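Local coordinates for protein Cyp101j2 (Sphingobium yanoikuyae, PDB 5KYO) that probably hydroxylates the monoterpene 1,8-cineole as a haem-dependent cytochrome P450 monooxygenase, at residues A[132-145]-A[241-255]. Residues are numbered along the deposited sequence; the frame is centred on the assembly and turned at random.
Sequences PFRSLLNENLGPKP and MISRMINGEVGGRPL
R244 and N140 carry the polar part of this contact, their side chains running antiparallel alongside each other where helix 132-140 ends. NE of R244 donates to OD1 of N140 at 3.0 Å with an N-H...O angle of 159°, and the acceptor lies nearly in the guanidinium plane. A bend at chi3 (-53°) folds the arginine back, and NH2 also makes a weak bond to the backbone O of N140 (2.8 Å). P145 CB sits over one face of the guanidinium, 3.6 Å from CZ, while the backbone CA of M241 covers the opposite face; NH1 turns to the carbonyl of E239, so both faces and three nitrogens are engaged. Replacing R244 by an alanine is likely to leave OD1 of N140 and the carbonyl of E239 without this donor and to open a gap beside P145.

Apolar contacts make up the rest. M241 runs extended beyond CG, bringing SD to 3.8 Å from CD2 of L141 and its methyl against CB of N140. CD2 of L136 meets CD1 of L255 tip to tip at 3.6 Å and also touches M245 CG. Farther along, V250 CB packs on P132 CB at 3.6 Å, and V250 CG1 makes a CH-pi contact with F133, 4.1 Å from the ring centroid and 12° off its normal. At that ring's edge lies NH2 of R253, which is salt-bridged to E259.

The helix axes approach only to 10.9 Å, a separation bridged by side chains. L137 of the same helix touches the haem, so the contact joins a haem-lining helix to helix 241-246 and its following loop through a largely apolar interface, with one arginine gripping the helix's C-terminal end.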
ATOM      1  N   PRO A 132      11.763  -4.432  18.129  1.00 28.95           N
ATOM      2  CA  PRO A 132      11.644  -3.126  18.791  1.00 27.67           C
ATOM      3  C   PRO A 132      11.228  -2.030  17.826  1.00 27.02           C
ATOM      4  O   PRO A 132      10.564  -1.084  18.235  1.00 22.98           O
ATOM      5  CB  PRO A 132      13.049  -2.853  19.315  1.00 30.60           C
ATOM      6  CG  PRO A 132      13.834  -4.135  19.081  1.00 38.78           C
ATOM      7  CD  PRO A 132      13.174  -4.825  17.960  1.00 33.59           C
ATOM      8  N   PHE A 133      11.610  -2.166  16.561  1.00 29.72           N
ATOM      9  CA  PHE A 133      11.248  -1.168  15.567  1.00 26.97           C
ATOM     10  C   PHE A 133       9.765  -1.223  15.244  1.00 33.32           C
ATOM     11  O   PHE A 133       9.117  -0.179  15.122  1.00 34.26           O
ATOM     12  CB  PHE A 133      12.088  -1.345  14.307  1.00 26.14           C
ATOM     13  CG  PHE A 133      13.522  -0.974  14.507  1.00 33.71           C
ATOM     14  CD1 PHE A 133      13.932   0.340  14.355  1.00 21.76           C
ATOM     15  CD2 PHE A 133      14.455  -1.932  14.870  1.00 33.98           C
ATOM     16  CE1 PHE A 133      15.254   0.695  14.542  1.00 26.85           C
ATOM     17  CE2 PHE A 133      15.780  -1.586  15.066  1.00 33.43           C
ATOM     18  CZ  PHE A 133      16.179  -0.268  14.898  1.00 32.02           C
ATOM     19  N   ARG A 134       9.237  -2.440  15.125  1.00 30.96           N
ATOM     20  CA  ARG A 134       7.803  -2.659  14.940  1.00 29.46           C
ATOM     21  C   ARG A 134       6.990  -2.000  16.052  1.00 24.94           C
ATOM     22  O   ARG A 134       5.956  -1.373  15.802  1.00 27.51           O
ATOM     23  CB  ARG A 134       7.500  -4.155  14.891  1.00 25.09           C
ATOM     24  CG  ARG A 134       6.018  -4.500  14.786  1.00 33.38           C
ATOM     25  CD  ARG A 134       5.775  -5.970  15.100  1.00 43.84           C
ATOM     26  NE  ARG A 134       4.607  -6.494  14.397  1.00 50.79           N
ATOM     27  CZ  ARG A 134       3.411  -6.653  14.951  1.00 52.96           C
ATOM     28  NH1 ARG A 134       3.226  -6.334  16.224  1.00 47.00           N
ATOM     29  NH2 ARG A 134       2.402  -7.134  14.230  1.00 54.94           N
ATOM     30  N   SER A 135       7.453  -2.141  17.286  1.00 28.89           N
ATOM     31  CA  SER A 135       6.792  -1.478  18.414  1.00 29.42           C
ATOM     32  C   SER A 135       6.765   0.035  18.228  1.00 28.02           C
ATOM     33  O   SER A 135       5.733   0.678  18.415  1.00 22.97           O
ATOM     34  CB  SER A 135       7.486  -1.831  19.732  1.00 31.51           C
ATOM     35  OG  SER A 135       7.371  -3.217  20.006  1.00 37.90           O
ATOM     36  N   LEU A 136       7.907   0.586  17.834  1.00 27.47           N
ATOM     37  CA  LEU A 136       8.070   2.024  17.654  1.00 29.22           C
ATOM     38  C   LEU A 136       7.170   2.557  16.553  1.00 24.43           C
ATOM     39  O   LEU A 136       6.536   3.596  16.710  1.00 24.23           O
ATOM     40  CB  LEU A 136       9.519   2.350  17.323  1.00 35.30           C
ATOM     41  CG  LEU A 136      10.014   3.765  17.612  1.00 43.17           C
ATOM     42  CD1 LEU A 136      10.226   3.972  19.107  1.00 42.92           C
ATOM     43  CD2 LEU A 136      11.290   4.021  16.837  1.00 43.77           C
ATOM     44  N   LEU A 137       7.139   1.846  15.431  1.00 25.48           N
ATOM     45  CA  LEU A 137       6.279   2.217  14.306  1.00 26.61           C
ATOM     46  C   LEU A 137       4.808   2.163  14.684  1.00 23.44           C
ATOM     47  O   LEU A 137       4.041   3.107  14.428  1.00 17.96           O
ATOM     48  CB  LEU A 137       6.550   1.301  13.118  1.00 22.71           C
ATOM     49  CG  LEU A 137       7.548   1.857  12.100  1.00 35.74           C
ATOM     50  CD1 LEU A 137       7.670   0.927  10.894  1.00 41.30           C
ATOM     51  CD2 LEU A 137       7.129   3.251  11.665  1.00 37.35           C
ATOM     52  N   ASN A 138       4.414   1.059  15.311  1.00 23.46           N
ATOM     53  CA  ASN A 138       3.016   0.861  15.639  1.00 24.49           C
ATOM     54  C   ASN A 138       2.496   1.851  16.689  1.00 24.11           C
ATOM     55  O   ASN A 138       1.384   2.344  16.568  1.00 27.48           O
ATOM     56  CB  ASN A 138       2.782  -0.579  16.083  1.00 22.00           C
ATOM     57  CG  ASN A 138       2.473  -1.497  14.904  1.00 26.09           C
ATOM     58  OD1 ASN A 138       1.339  -1.560  14.453  1.00 26.71           O
ATOM     59  ND2 ASN A 138       3.490  -2.178  14.384  1.00 26.09           N
ATOM     60  N   GLU A 139       3.302   2.167  17.698  0.50 27.79           N
ATOM     61  CA  GLU A 139       2.822   3.071  18.748  0.50 26.47           C
ATOM     62  C   GLU A 139       2.755   4.526  18.275  0.50 22.24           C
ATOM     63  O   GLU A 139       1.847   5.264  18.661  0.50 22.59           O
ATOM     64  CB  GLU A 139       3.691   2.967  20.007  0.50 33.16           C
ATOM     65  CG  GLU A 139       5.061   3.629  19.926  0.50 33.62           C
ATOM     66  CD  GLU A 139       5.781   3.623  21.259  0.50 24.31           C
ATOM     67  OE1 GLU A 139       5.883   4.702  21.883  0.50 21.24           O
ATOM     68  OE2 GLU A 139       6.227   2.538  21.688  0.50 22.35           O
ATOM     69  N   ASN A 140       3.705   4.940  17.441  1.00 19.46           N
ATOM     70  CA  ASN A 140       3.766   6.328  16.997  1.00 19.02           C
ATOM     71  C   ASN A 140       2.756   6.705  15.912  1.00 20.35           C
ATOM     72  O   ASN A 140       2.530   7.884  15.670  1.00 21.91           O
ATOM     73  CB  ASN A 140       5.171   6.648  16.521  1.00 24.92           C
ATOM     74  CG  ASN A 140       6.108   6.933  17.681  1.00 27.67           C
ATOM     75  OD1 ASN A 140       5.793   7.752  18.545  1.00 25.64           O
ATOM     76  ND2 ASN A 140       7.227   6.222  17.737  1.00 30.14           N
ATOM     77  N   LEU A 141       2.177   5.700  15.257  1.00 17.38           N
ATOM     78  CA  LEU A 141       1.140   5.905  14.237  1.00 16.83           C
ATOM     79  C   LEU A 141      -0.208   5.465  14.800  1.00 21.15           C
ATOM     80  O   LEU A 141      -1.164   5.259  14.056  1.00 24.72           O
ATOM     81  CB  LEU A 141       1.469   5.121  12.952  1.00 18.52           C
ATOM     82  CG  LEU A 141       2.705   5.632  12.193  1.00 18.99           C
ATOM     83  CD1 LEU A 141       3.030   4.763  10.992  1.00 24.26           C
ATOM     84  CD2 LEU A 141       2.484   7.065  11.760  1.00 19.00           C
ATOM     85  N   GLY A 142      -0.271   5.303  16.118  1.00 19.50           N
ATOM     86  CA  GLY A 142      -1.480   4.823  16.768  1.00 17.10           C
ATOM     87  C   GLY A 142      -2.562   5.882  16.832  1.00 22.67           C
ATOM     88  O   GLY A 142      -2.299   7.050  16.554  1.00 20.36           O
ATOM     89  N   PRO A 143      -3.790   5.479  17.212  1.00 20.44           N
ATOM     90  CA  PRO A 143      -4.923   6.406  17.344  1.00 27.14           C
ATOM     91  C   PRO A 143      -4.629   7.630  18.208  1.00 31.32           C
ATOM     92  O   PRO A 143      -5.054   8.724  17.835  1.00 36.17           O
ATOM     93  CB  PRO A 143      -6.011   5.544  17.991  1.00 26.35           C
ATOM     94  CG  PRO A 143      -5.691   4.179  17.585  1.00 24.07           C
ATOM     95  CD  PRO A 143      -4.182   4.093  17.518  1.00 19.76           C
ATOM     96  N   LYS A 144      -3.921   7.468  19.327  1.00 30.63           N
ATOM     97  CA  LYS A 144      -3.688   8.609  20.205  1.00 29.09           C
ATOM     98  C   LYS A 144      -2.807   9.677  19.541  1.00 27.25           C
ATOM     99  O   LYS A 144      -3.270  10.795  19.346  1.00 24.36           O
ATOM    100  CB  LYS A 144      -3.077   8.170  21.548  1.00 36.15           C
ATOM    101  CG  LYS A 144      -4.080   8.073  22.680  1.00 41.33           C
ATOM    102  CD  LYS A 144      -3.408   8.234  24.044  1.00 43.54           C
ATOM    103  CE  LYS A 144      -4.442   8.222  25.163  1.00 47.73           C
ATOM    104  NZ  LYS A 144      -3.880   8.682  26.474  1.00 51.57           N
ATOM    105  N   PRO A 145      -1.551   9.347  19.168  1.00 32.85           N
ATOM    106  CA  PRO A 145      -0.765  10.484  18.660  1.00 28.78           C
ATOM    107  C   PRO A 145      -1.230  10.991  17.292  1.00 29.83           C
ATOM    108  O   PRO A 145      -0.804  12.081  16.904  1.00 29.65           O
ATOM    109  CB  PRO A 145       0.664   9.928  18.585  1.00 14.57           C
ATOM    110  CG  PRO A 145       0.487   8.439  18.404  1.00 28.44           C
ATOM    111  CD  PRO A 145      -0.799   8.075  19.122  1.00 31.48           C
ATOM    112  N   MET A 241       6.177  13.346  15.403  1.00 14.43           N
ATOM    113  CA  MET A 241       6.650  11.965  15.380  1.00 19.76           C
ATOM    114  C   MET A 241       8.183  11.832  15.415  1.00 14.88           C
ATOM    115  O   MET A 241       8.711  10.873  15.984  1.00 16.80           O
ATOM    116  CB  MET A 241       6.090  11.235  14.154  1.00 17.95           C
ATOM    117  CG  MET A 241       6.399   9.746  14.165  1.00 16.55           C
ATOM    118  SD  MET A 241       5.715   8.888  12.738  1.00 27.50           S
ATOM    119  CE  MET A 241       6.483   7.278  12.887  1.00 43.37           C
ATOM    120  N   ILE A 242       8.893  12.767  14.803  1.00 16.74           N
ATOM    121  CA  ILE A 242      10.357  12.768  14.902  1.00 17.91           C
ATOM    122  C   ILE A 242      10.819  12.943  16.358  1.00 18.09           C
ATOM    123  O   ILE A 242      11.682  12.193  16.851  1.00 18.75           O
ATOM    124  CB  ILE A 242      10.994  13.876  14.026  1.00 20.36           C
ATOM    125  CG1 ILE A 242      10.810  13.541  12.548  1.00 18.35           C
ATOM    126  CG2 ILE A 242      12.496  14.000  14.334  1.00 17.06           C
ATOM    127  CD1 ILE A 242      11.524  14.474  11.581  1.00 18.85           C
ATOM    128  N   SER A 243      10.243  13.925  17.049  1.00 19.55           N
ATOM    129  CA  SER A 243      10.568  14.132  18.458  1.00 19.52           C
ATOM    130  C   SER A 243      10.252  12.885  19.288  1.00 21.26           C
ATOM    131  O   SER A 243      11.003  12.542  20.193  1.00 23.83           O
ATOM    132  CB  SER A 243       9.817  15.339  19.022  1.00 17.20           C
ATOM    133  OG  SER A 243      10.207  16.535  18.377  1.00 22.16           O
ATOM    134  N   ARG A 244       9.157  12.193  18.964  1.00 16.79           N
ATOM    135  CA  ARG A 244       8.734  11.028  19.739  1.00 14.65           C
ATOM    136  C   ARG A 244       9.681   9.882  19.526  1.00 17.32           C
ATOM    137  O   ARG A 244      10.022   9.153  20.464  1.00 22.83           O
ATOM    138  CB  ARG A 244       7.301  10.611  19.365  1.00 14.63           C
ATOM    139  CG  ARG A 244       6.258  11.650  19.734  1.00 19.51           C
ATOM    140  CD  ARG A 244       4.841  11.087  19.680  1.00 18.52           C
ATOM    141  NE  ARG A 244       4.515  10.449  18.396  1.00 24.72           N
ATOM    142  CZ  ARG A 244       3.888  11.063  17.393  1.00 21.96           C
ATOM    143  NH1 ARG A 244       3.531  12.337  17.508  1.00 19.91           N
ATOM    144  NH2 ARG A 244       3.628  10.410  16.270  1.00 24.06           N
ATOM    145  N   MET A 245      10.128   9.720  18.289  1.00 25.05           N
ATOM    146  CA  MET A 245      11.072   8.659  17.980  1.00 20.28           C
ATOM    147  C   MET A 245      12.437   8.928  18.616  1.00 25.01           C
ATOM    148  O   MET A 245      13.089   8.005  19.108  1.00 25.84           O
ATOM    149  CB  MET A 245      11.198   8.492  16.466  1.00 21.04           C
ATOM    150  CG  MET A 245       9.983   7.807  15.870  1.00 16.87           C
ATOM    151  SD  MET A 245      10.073   7.621  14.084  1.00 74.26           S
ATOM    152  CE  MET A 245      10.390   9.307  13.559  1.00 27.33           C
ATOM    153  N   ILE A 246      12.839  10.196  18.614  1.00 28.37           N
ATOM    154  CA  ILE A 246      14.081  10.647  19.236  1.00 30.99           C
ATOM    155  C   ILE A 246      14.146  10.326  20.734  1.00 29.93           C
ATOM    156  O   ILE A 246      15.190   9.906  21.252  1.00 31.66           O
ATOM    157  CB  ILE A 246      14.270  12.173  19.053  1.00 32.69           C
ATOM    158  CG1 ILE A 246      14.898  12.483  17.697  1.00 34.11           C
ATOM    159  CG2 ILE A 246      15.166  12.743  20.129  1.00 35.23           C
ATOM    160  CD1 ILE A 246      15.118  13.979  17.485  1.00 29.99           C
ATOM    161  N   ASN A 247      13.033  10.541  21.428  1.00 28.55           N
ATOM    162  CA  ASN A 247      12.962  10.261  22.857  1.00 31.45           C
ATOM    163  C   ASN A 247      12.568   8.826  23.154  1.00 34.39           C
ATOM    164  O   ASN A 247      12.324   8.467  24.305  1.00 40.20           O
ATOM    165  CB  ASN A 247      11.979  11.213  23.535  1.00 35.30           C
ATOM    166  CG  ASN A 247      12.383  12.657  23.379  1.00 46.69           C
ATOM    167  OD1 ASN A 247      11.593  13.494  22.942  1.00 54.68           O
ATOM    168  ND2 ASN A 247      13.633  12.957  23.717  1.00 52.04           N
ATOM    169  N   GLY A 248      12.498   8.006  22.113  1.00 41.96           N
ATOM    170  CA  GLY A 248      12.258   6.589  22.293  1.00 41.30           C
ATOM    171  C   GLY A 248      13.555   5.804  22.344  1.00 42.81           C
ATOM    172  O   GLY A 248      14.642   6.359  22.186  1.00 40.69           O
ATOM    173  N   GLU A 249      13.438   4.504  22.582  1.00 46.07           N
ATOM    174  CA  GLU A 249      14.574   3.588  22.500  1.00 43.18           C
ATOM    175  C   GLU A 249      14.132   2.352  21.733  1.00 40.64           C
ATOM    176  O   GLU A 249      12.935   2.143  21.537  1.00 33.40           O
ATOM    177  CB  GLU A 249      15.081   3.209  23.894  1.00 47.92           C
ATOM    178  CG  GLU A 249      15.541   4.391  24.728  1.00 48.17           C
ATOM    179  CD  GLU A 249      16.458   3.982  25.862  0.50 46.14           C
ATOM    180  OE1 GLU A 249      16.133   3.005  26.570  0.50 43.34           O
ATOM    181  OE2 GLU A 249      17.506   4.636  26.040  0.50 44.46           O
ATOM    182  N   VAL A 250      15.087   1.541  21.286  1.00 31.92           N
ATOM    183  CA  VAL A 250      14.740   0.249  20.707  1.00 41.09           C
ATOM    184  C   VAL A 250      15.477  -0.894  21.407  1.00 43.57           C
ATOM    185  O   VAL A 250      14.847  -1.814  21.934  1.00 43.74           O
ATOM    186  CB  VAL A 250      15.013   0.213  19.186  1.00 45.07           C
ATOM    187  CG1 VAL A 250      13.869   0.865  18.426  1.00 39.23           C
ATOM    188  CG2 VAL A 250      16.345   0.891  18.848  1.00 42.92           C
ATOM    189  N   GLY A 251      16.803  -0.824  21.444  1.00 50.24           N
ATOM    190  CA  GLY A 251      17.579  -1.819  22.159  1.00 49.22           C
ATOM    191  C   GLY A 251      17.907  -1.322  23.552  1.00 48.51           C
ATOM    192  O   GLY A 251      18.819  -1.823  24.205  1.00 52.54           O
ATOM    193  N   GLY A 252      17.152  -0.333  24.017  1.00 50.51           N
ATOM    194  CA  GLY A 252      17.485   0.346  25.256  1.00 50.62           C
ATOM    195  C   GLY A 252      18.486   1.445  24.967  1.00 46.94           C
ATOM    196  O   GLY A 252      19.027   2.076  25.878  1.00 47.54           O
ATOM    197  N   ARG A 253      18.735   1.651  23.676  1.00 35.68           N
ATOM    198  CA  ARG A 253      19.592   2.720  23.179  1.00 26.16           C
ATOM    199  C   ARG A 253      18.774   3.642  22.292  1.00 30.99           C
ATOM    200  O   ARG A 253      17.818   3.197  21.629  1.00 33.08           O
ATOM    201  CB  ARG A 253      20.772   2.158  22.384  1.00 31.15           C
ATOM    202  CG  ARG A 253      20.338   1.231  21.241  1.00 35.94           C
ATOM    203  CD  ARG A 253      21.311   1.260  20.059  1.00 43.27           C
ATOM    204  NE  ARG A 253      20.849   0.440  18.932  1.00 45.41           N
ATOM    205  CZ  ARG A 253      20.157   0.907  17.894  1.00 42.12           C
ATOM    206  NH1 ARG A 253      19.838   2.197  17.825  1.00 35.17           N
ATOM    207  NH2 ARG A 253      19.785   0.085  16.918  1.00 36.77           N
ATOM    208  N   PRO A 254      19.138   4.927  22.261  1.00 25.40           N
ATOM    209  CA  PRO A 254      18.471   5.860  21.347  1.00 19.51           C
ATOM    210  C   PRO A 254      18.556   5.442  19.870  1.00 23.88           C
ATOM    211  O   PRO A 254      19.427   4.665  19.482  1.00 25.51           O
ATOM    212  CB  PRO A 254      19.231   7.168  21.579  1.00 28.24           C
ATOM    213  CG  PRO A 254      19.699   7.074  22.979  1.00 32.38           C
ATOM    214  CD  PRO A 254      20.024   5.622  23.210  1.00 30.32           C
ATOM    215  N   LEU A 255      17.657   5.961  19.048  1.00 22.77           N
ATOM    216  CA  LEU A 255      17.812   5.804  17.604  1.00 21.62           C
ATOM    217  C   LEU A 255      18.959   6.674  17.115  1.00 18.44           C
ATOM    218  O   LEU A 255      19.172   7.771  17.621  1.00 17.35           O
ATOM    219  CB  LEU A 255      16.529   6.195  16.852  1.00 19.23           C
ATOM    220  CG  LEU A 255      15.286   5.312  16.863  1.00 27.72           C
ATOM    221  CD1 LEU A 255      14.185   5.962  16.030  1.00 24.52           C
ATOM    222  CD2 LEU A 255      15.608   3.950  16.323  1.00 20.12           C
TER